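PDB 2PFE: alkaline serine protease from Thermobifida fusca, which probably cleaves proteins internally as a serine endopeptidase of the S1 family, this chain being the protease domain of a longer precursor. Local coordinates for residues G29-G34 and N173-Y178; T41-P46 and G61-T66. All coordinates share one frame; numbering follows the deposited sequence. Where two conformers were deposited one is given.

Interaction 1. Residues G29-G34 and N173-Y178; sequences GFATAG and NPLLSY
L175 joins helix 172-179 to strand 27-32 by meeting A31 and T32. Going along the helix, N173, at the start of the segment, is tied to S88 by a hydrogen bond of its OD1. L175 carries the contact with both methyls. The CA atoms of A31 and L175 are 7.7 Å apart, and CG anti to the backbone N (chi1 -177°) carries the two methyls out from the helix toward the strand. L175 CD2 packs against A31 CB at 3.7 Å. L175 CD1 lies 3.4 Å from T32 O and also comes within 4.1 Å of A31 CB. The CB of T32 points away from the helix, and its OG1 is hydrogen-bonded to Y9 OH. L175 also touches M60 of the neighbouring strand 60-65. The helix follows strand 164-171 of the C-terminal barrel and leads to strand 182-183, which joins the sheet of 27-32, so in this two-barrel chymotrypsin-like fold L175 packs on the N-terminal barrel from the connection between the two domains. With just 115 Å² buried, and methyl-methyl and methyl-carbonyl touches between the two segments, the chemistry is consistent with a contact held by shape and the exclusion of water, not by directional bonds.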
ATOM      1  N   GLY A  29      -6.890  11.429   1.999  1.00  4.55           N
ATOM      2  CA  GLY A  29      -5.587  10.891   2.346  1.00  4.70           C
ATOM      3  C   GLY A  29      -5.267   9.677   1.532  1.00  4.38           C
ATOM      4  O   GLY A  29      -5.810   9.485   0.453  1.00  4.70           O
ATOM      5  N   PHE A  30      -4.373   8.849   2.040  1.00  4.24           N
ATOM      6  CA  PHE A  30      -4.086   7.630   1.334  1.00  3.61           C
ATOM      7  C   PHE A  30      -3.774   6.510   2.313  1.00  3.81           C
ATOM      8  O   PHE A  30      -3.193   6.748   3.373  1.00  4.56           O
ATOM      9  CB  PHE A  30      -2.965   7.834   0.302  1.00  4.06           C
ATOM     10  CG  PHE A  30      -1.660   8.332   0.874  1.00  3.14           C
ATOM     11  CD1 PHE A  30      -0.712   7.429   1.360  1.00  2.99           C
ATOM     12  CD2 PHE A  30      -1.340   9.695   0.877  1.00  3.07           C
ATOM     13  CE1 PHE A  30       0.525   7.882   1.863  1.00  4.60           C
ATOM     14  CE2 PHE A  30      -0.103  10.145   1.380  1.00  3.03           C
ATOM     15  CZ  PHE A  30       0.816   9.243   1.872  1.00  5.04           C
ATOM     16  N   ALA A  31      -4.208   5.302   1.971  1.00  3.11           N
ATOM     17  CA  ALA A  31      -3.814   4.091   2.687  1.00  3.48           C
ATOM     18  C   ALA A  31      -2.349   3.780   2.426  1.00  3.52           C
ATOM     19  O   ALA A  31      -1.807   4.053   1.346  1.00  4.47           O
ATOM     20  CB  ALA A  31      -4.676   2.907   2.262  1.00  3.20           C
ATOM     21  N   THR A  32      -1.749   3.128   3.419  1.00  3.71           N
ATOM     22  CA  THR A  32      -0.351   2.774   3.378  1.00  4.08           C
ATOM     23  C   THR A  32      -0.100   1.649   4.382  1.00  4.28           C
ATOM     24  O   THR A  32      -1.050   1.158   5.010  1.00  3.50           O
ATOM     25  CB  THR A  32       0.567   4.005   3.633  1.00  4.97           C
ATOM     26  OG1 THR A  32       1.928   3.616   3.430  1.00  4.18           O
ATOM     27  CG2 THR A  32       0.388   4.596   5.039  1.00  5.59           C
ATOM     28  N   ALA A  33       1.165   1.251   4.531  1.00  4.20           N
ATOM     29  CA  ALA A  33       1.573   0.274   5.519  1.00  4.89           C
ATOM     30  C   ALA A  33       1.714   0.958   6.881  1.00  4.51           C
ATOM     31  O   ALA A  33       2.247   2.078   6.983  1.00  4.68           O
ATOM     32  CB  ALA A  33       2.912  -0.354   5.106  1.00  5.21           C
ATOM     33  N   GLY A  34       1.280   0.267   7.941  1.00  3.67           N
ATOM     34  CA  GLY A  34       1.428   0.765   9.313  1.00  4.36           C
ATOM     35  C   GLY A  34       2.873   1.022   9.684  1.00  4.23           C
ATOM     36  O   GLY A  34       3.173   1.969  10.428  1.00  4.46           O
ATOM     37  N   ASN A 173      -9.210  -4.345   2.415  1.00  5.13           N
ATOM     38  CA  ASN A 173     -10.510  -4.213   3.034  1.00  5.12           C
ATOM     39  C   ASN A 173     -10.489  -4.121   4.571  1.00  5.11           C
ATOM     40  O   ASN A 173     -11.226  -3.300   5.126  1.00  5.51           O
ATOM     41  CB  ASN A 173     -11.482  -5.261   2.495  1.00  5.51           C
ATOM     42  CG  ASN A 173     -11.924  -4.958   1.074  1.00  6.43           C
ATOM     43  OD1 ASN A 173     -11.915  -3.805   0.626  1.00  8.25           O
ATOM     44  ND2 ASN A 173     -12.291  -6.000   0.345  1.00  7.71           N
ATOM     45  N   PRO A 174      -9.673  -4.955   5.259  1.00  5.43           N
ATOM     46  CA  PRO A 174      -9.522  -4.761   6.701  1.00  5.31           C
ATOM     47  C   PRO A 174      -8.993  -3.376   7.085  1.00  5.65           C
ATOM     48  O   PRO A 174      -9.361  -2.858   8.132  1.00  6.07           O
ATOM     49  CB  PRO A 174      -8.519  -5.848   7.102  1.00  6.39           C
ATOM     50  CG  PRO A 174      -8.708  -6.910   6.090  1.00  6.78           C
ATOM     51  CD  PRO A 174      -8.939  -6.157   4.811  1.00  5.66           C
ATOM     52  N   LEU A 175      -8.130  -2.800   6.250  1.00  4.68           N
ATOM     53  CA  LEU A 175      -7.547  -1.489   6.508  1.00  4.95           C
ATOM     54  C   LEU A 175      -8.653  -0.419   6.403  1.00  5.01           C
ATOM     55  O   LEU A 175      -8.812   0.427   7.289  1.00  5.59           O
ATOM     56  CB  LEU A 175      -6.394  -1.227   5.517  1.00  5.74           C
ATOM     57  CG  LEU A 175      -5.607   0.081   5.672  1.00  5.11           C
ATOM     58  CD1 LEU A 175      -4.244  -0.061   4.991  1.00  5.72           C
ATOM     59  CD2 LEU A 175      -6.355   1.265   5.104  1.00  7.19           C
ATOM     60  N   LEU A 176      -9.453  -0.492   5.347  1.00  5.05           N
ATOM     61  CA  LEU A 176     -10.509   0.501   5.144  1.00  5.05           C
ATOM     62  C   LEU A 176     -11.519   0.400   6.284  1.00  4.41           C
ATOM     63  O   LEU A 176     -11.994   1.408   6.817  1.00  3.60           O
ATOM     64  CB  LEU A 176     -11.220   0.294   3.809  1.00  4.71           C
ATOM     65  CG  LEU A 176     -10.329   0.343   2.571  1.00  4.71           C
ATOM     66  CD1 LEU A 176     -11.145  -0.141   1.368  1.00  5.43           C
ATOM     67  CD2 LEU A 176      -9.814   1.770   2.378  1.00  5.30           C
ATOM     68  N   SER A 177     -11.830  -0.833   6.673  1.00  4.06           N
ATOM     69  CA  SER A 177     -12.784  -1.064   7.764  1.00  4.60           C
ATOM     70  C   SER A 177     -12.269  -0.537   9.112  1.00  4.43           C
ATOM     71  O   SER A 177     -12.991   0.162   9.824  1.00  5.57           O
ATOM     72  CB  SER A 177     -13.162  -2.543   7.855  1.00  4.27           C
ATOM     73  OG  SER A 177     -14.031  -2.792   8.945  0.75  7.27           O
ATOM     74  N   TYR A 178     -11.027  -0.875   9.457  1.00  4.26           N
ATOM     75  CA  TYR A 178     -10.496  -0.508  10.776  1.00  4.46           C
ATOM     76  C   TYR A 178     -10.497   0.997  10.977  1.00  4.02           C
ATOM     77  O   TYR A 178     -10.827   1.490  12.047  1.00  4.30           O
ATOM     78  CB  TYR A 178      -9.072  -1.015  10.951  1.00  4.46           C
ATOM     79  CG  TYR A 178      -8.601  -0.951  12.398  1.00  4.08           C
ATOM     80  CD1 TYR A 178      -8.932  -1.966  13.296  1.00  4.96           C
ATOM     81  CD2 TYR A 178      -7.845   0.129  12.872  1.00  6.07           C
ATOM     82  CE1 TYR A 178      -8.512  -1.922  14.634  1.00  6.07           C
ATOM     83  CE2 TYR A 178      -7.429   0.189  14.209  1.00  6.68           C
ATOM     84  CZ  TYR A 178      -7.769  -0.832  15.083  1.00  6.38           C
ATOM     85  OH  TYR A 178      -7.369  -0.787  16.396  1.00  4.81           O
TER

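Interaction 2. Residues T41-P46 and G61-T66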
ATOM      1  N   THR A  41       2.933  10.844  12.930  1.00  8.99           N
ATOM      2  CA  THR A  41       4.143  11.070  12.124  1.00  9.74           C
ATOM      3  C   THR A  41       3.870  12.075  11.000  1.00  9.36           C
ATOM      4  O   THR A  41       2.938  11.891  10.218  1.00 10.03           O
ATOM      5  CB  THR A  41       4.668   9.756  11.486  1.00  9.30           C
ATOM      6  OG1 THR A  41       5.061   8.830  12.506  1.00 10.62           O
ATOM      7  CG2 THR A  41       5.871  10.027  10.567  1.00 10.08           C
ATOM      8  N   ARG A  42       4.685  13.127  10.917  1.00  9.21           N
ATOM      9  CA  ARG A  42       4.602  14.081   9.809  1.00  8.53           C
ATOM     10  C   ARG A  42       5.241  13.482   8.557  1.00  8.89           C
ATOM     11  O   ARG A  42       6.283  12.828   8.640  1.00  9.46           O
ATOM     12  CB  ARG A  42       5.284  15.387  10.171  1.00  8.27           C
ATOM     13  N   VAL A  43       4.595  13.677   7.410  1.00  8.66           N
ATOM     14  CA  VAL A  43       5.147  13.248   6.118  1.00  8.98           C
ATOM     15  C   VAL A  43       5.228  14.430   5.146  1.00  9.65           C
ATOM     16  O   VAL A  43       4.574  15.457   5.347  1.00  8.94           O
ATOM     17  CB  VAL A  43       4.387  12.015   5.486  1.00  9.04           C
ATOM     18  CG1 VAL A  43       4.251  10.883   6.481  1.00  9.17           C
ATOM     19  CG2 VAL A  43       3.023  12.411   4.938  1.00  9.59           C
ATOM     20  N   SER A  44       6.060  14.286   4.118  1.00 10.65           N
ATOM     21  CA  SER A  44       6.203  15.308   3.094  1.00 11.93           C
ATOM     22  C   SER A  44       6.152  14.692   1.700  1.00 12.46           C
ATOM     23  O   SER A  44       6.337  13.474   1.538  1.00 12.41           O
ATOM     24  CB  SER A  44       7.480  16.126   3.322  1.00 12.16           C
ATOM     25  OG  SER A  44       8.614  15.285   3.427  1.00 13.31           O
ATOM     26  N   SER A  45       5.868  15.532   0.705  1.00 12.84           N
ATOM     27  CA  SER A  45       5.672  15.111  -0.693  1.00 13.85           C
ATOM     28  C   SER A  45       4.798  13.851  -0.825  1.00 13.54           C
ATOM     29  O   SER A  45       5.291  12.795  -1.228  1.00 14.38           O
ATOM     30  CB  SER A  45       7.015  14.927  -1.425  1.00 14.31           C
ATOM     31  OG  SER A  45       7.937  15.967  -1.145  1.00 16.48           O
ATOM     32  N   PRO A  46       3.493  13.955  -0.517  1.00 12.37           N
ATOM     33  CA  PRO A  46       2.737  15.128  -0.065  1.00 11.61           C
ATOM     34  C   PRO A  46       2.826  15.447   1.433  1.00 10.65           C
ATOM     35  O   PRO A  46       3.049  14.554   2.264  1.00 10.62           O
ATOM     36  CB  PRO A  46       1.299  14.741  -0.403  1.00 11.58           C
ATOM     37  CG  PRO A  46       1.273  13.281  -0.221  1.00 12.77           C
ATOM     38  CD  PRO A  46       2.607  12.787  -0.695  1.00 12.82           C
ATOM     39  N   GLY A  61      -2.215   1.408   7.805  1.00  3.52           N
ATOM     40  CA  GLY A  61      -2.152   2.808   8.187  1.00  3.48           C
ATOM     41  C   GLY A  61      -2.783   3.675   7.135  1.00  3.58           C
ATOM     42  O   GLY A  61      -3.094   3.204   6.019  1.00  3.68           O
ATOM     43  N   TRP A  62      -2.980   4.934   7.483  1.00  4.19           N
ATOM     44  CA  TRP A  62      -3.315   5.921   6.483  1.00  3.89           C
ATOM     45  C   TRP A  62      -2.780   7.288   6.862  1.00  4.13           C
ATOM     46  O   TRP A  62      -2.533   7.574   8.041  1.00  4.12           O
ATOM     47  CB  TRP A  62      -4.826   5.942   6.177  1.00  5.00           C
ATOM     48  CG  TRP A  62      -5.678   6.651   7.164  1.00  4.53           C
ATOM     49  CD1 TRP A  62      -6.031   6.217   8.411  1.00  5.45           C
ATOM     50  CD2 TRP A  62      -6.340   7.912   6.972  1.00  4.63           C
ATOM     51  NE1 TRP A  62      -6.860   7.137   9.013  1.00  5.68           N
ATOM     52  CE2 TRP A  62      -7.077   8.177   8.152  1.00  5.33           C
ATOM     53  CE3 TRP A  62      -6.388   8.833   5.920  1.00  6.64           C
ATOM     54  CZ2 TRP A  62      -7.834   9.347   8.323  1.00  5.66           C
ATOM     55  CZ3 TRP A  62      -7.152  10.005   6.086  1.00  5.33           C
ATOM     56  CH2 TRP A  62      -7.858  10.246   7.280  1.00  4.66           C
ATOM     57  N   VAL A  63      -2.549   8.085   5.824  1.00  4.02           N
ATOM     58  CA  VAL A  63      -2.008   9.433   5.935  1.00  3.96           C
ATOM     59  C   VAL A  63      -3.078  10.434   5.517  1.00  4.22           C
ATOM     60  O   VAL A  63      -3.641  10.310   4.436  1.00  4.07           O
ATOM     61  CB  VAL A  63      -0.738   9.585   5.056  1.00  3.49           C
ATOM     62  CG1 VAL A  63      -0.308  11.068   4.956  1.00  4.41           C
ATOM     63  CG2 VAL A  63       0.392   8.709   5.629  1.00  4.06           C
ATOM     64  N   ARG A  64      -3.372  11.401   6.386  1.00  4.38           N
ATOM     65  CA  ARG A  64      -4.250  12.499   6.008  1.00  5.19           C
ATOM     66  C   ARG A  64      -3.422  13.585   5.346  1.00  4.88           C
ATOM     67  O   ARG A  64      -2.407  14.031   5.881  1.00  4.83           O
ATOM     68  CB  ARG A  64      -5.013  13.056   7.216  1.00  4.54           C
ATOM     69  CG  ARG A  64      -6.159  14.021   6.856  1.00  6.55           C
ATOM     70  CD  ARG A  64      -6.863  14.601   8.104  1.00  7.29           C
ATOM     71  NE  ARG A  64      -6.810  13.720   9.279  1.00 13.77           N
ATOM     72  CZ  ARG A  64      -7.831  13.024   9.792  1.00 15.08           C
ATOM     73  NH1 ARG A  64      -9.057  13.070   9.260  1.00 14.95           N
ATOM     74  NH2 ARG A  64      -7.622  12.267  10.863  1.00 15.24           N
ATOM     75  N   ILE A  65      -3.865  13.988   4.168  1.00  5.22           N
ATOM     76  CA  ILE A  65      -3.161  15.020   3.393  1.00  5.18           C
ATOM     77  C   ILE A  65      -3.795  16.411   3.593  1.00  5.75           C
ATOM     78  O   ILE A  65      -4.777  16.545   4.330  1.00  5.86           O
ATOM     79  CB  ILE A  65      -3.100  14.648   1.894  1.00  5.50           C
ATOM     80  CG1 ILE A  65      -4.517  14.502   1.326  1.00  5.23           C
ATOM     81  CG2 ILE A  65      -2.319  13.344   1.709  1.00  5.07           C
ATOM     82  CD1 ILE A  65      -4.584  14.468  -0.191  1.00  6.57           C
ATOM     83  N   THR A  66      -3.219  17.427   2.947  1.00  6.18           N
ATOM     84  CA  THR A  66      -3.708  18.804   3.050  1.00  6.97           C
ATOM     85  C   THR A  66      -4.319  19.217   1.715  1.00  6.98           C
ATOM     86  O   THR A  66      -4.327  18.438   0.756  1.00  6.88           O
ATOM     87  CB  THR A  66      -2.576  19.787   3.454  1.00  7.08           C
ATOM     88  OG1 THR A  66      -1.682  19.980   2.345  1.00  8.91           O
ATOM     89  CG2 THR A  66      -1.792  19.259   4.659  1.00  7.73           C
TER
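V43 and V63 meet tip to tip, and P46 and I65 cross obliquely beside them, giving two apolar contacts that bury 134 Å² in all. In the valine pair, V43 CG2 touches V63 CG1 at 3.6 Å. V63 CG1 stands anti to its own backbone N (chi1 169°), while V43 offers the methyl held between its N and carbonyl carbon; one methyl from each valine bridges the 8.1 Å between the CA atoms. The second pair is looser: P46 CG lies 4.1 Å from I65 CG2, although the CA atoms are only 6.8 Å apart. A cis peptide bond precedes P46, whose CB points toward 61-66 and whose CG makes the touch.

The backbones do not pair with each other, since strand 48-54 lies between 42-43 and 60-65 in the sheet; T41 and W62 each make backbone hydrogen bonds to it. V63 also touches V50 of that strand, and Y9 lies against both V43 and P46.

Within 61-66, V63 points toward 41-46 and the next residue, R64, points away from it. The side facing 41-46 is apolar, joined there by F30, which touches P46 and V63, and by Y9. Such chemistry is consistent with hydrophobic filling of the N-terminal barrel of a chymotrypsin-like fold.

How the interactions relate
Interactions 1 and 2 share one antiparallel sheet, in which strands 27-32 and 60-65 are neighbours. Their centres are 13 Å apart, and the residues of interaction 2 fall, along the chain, between the two segments of interaction 1. Probable hydrogen bonds tie them: F30 O to V63 N and T32 N to G61 O, each 2.9 Å. L175 CD1 also packs 3.6 Å from G61 O, while the side chain of F30, on the face of the strand away from A31, touches V63, I65 and P46. Interaction 1 is closer to the predicted catalytic residues: the T32 side chain is about 7 Å from those of H35 and S140, and about 9 Å from the bound inhibitor, whereas the V63 side chain is about 11 Å from that of D59 and about 12 Å from that of H35.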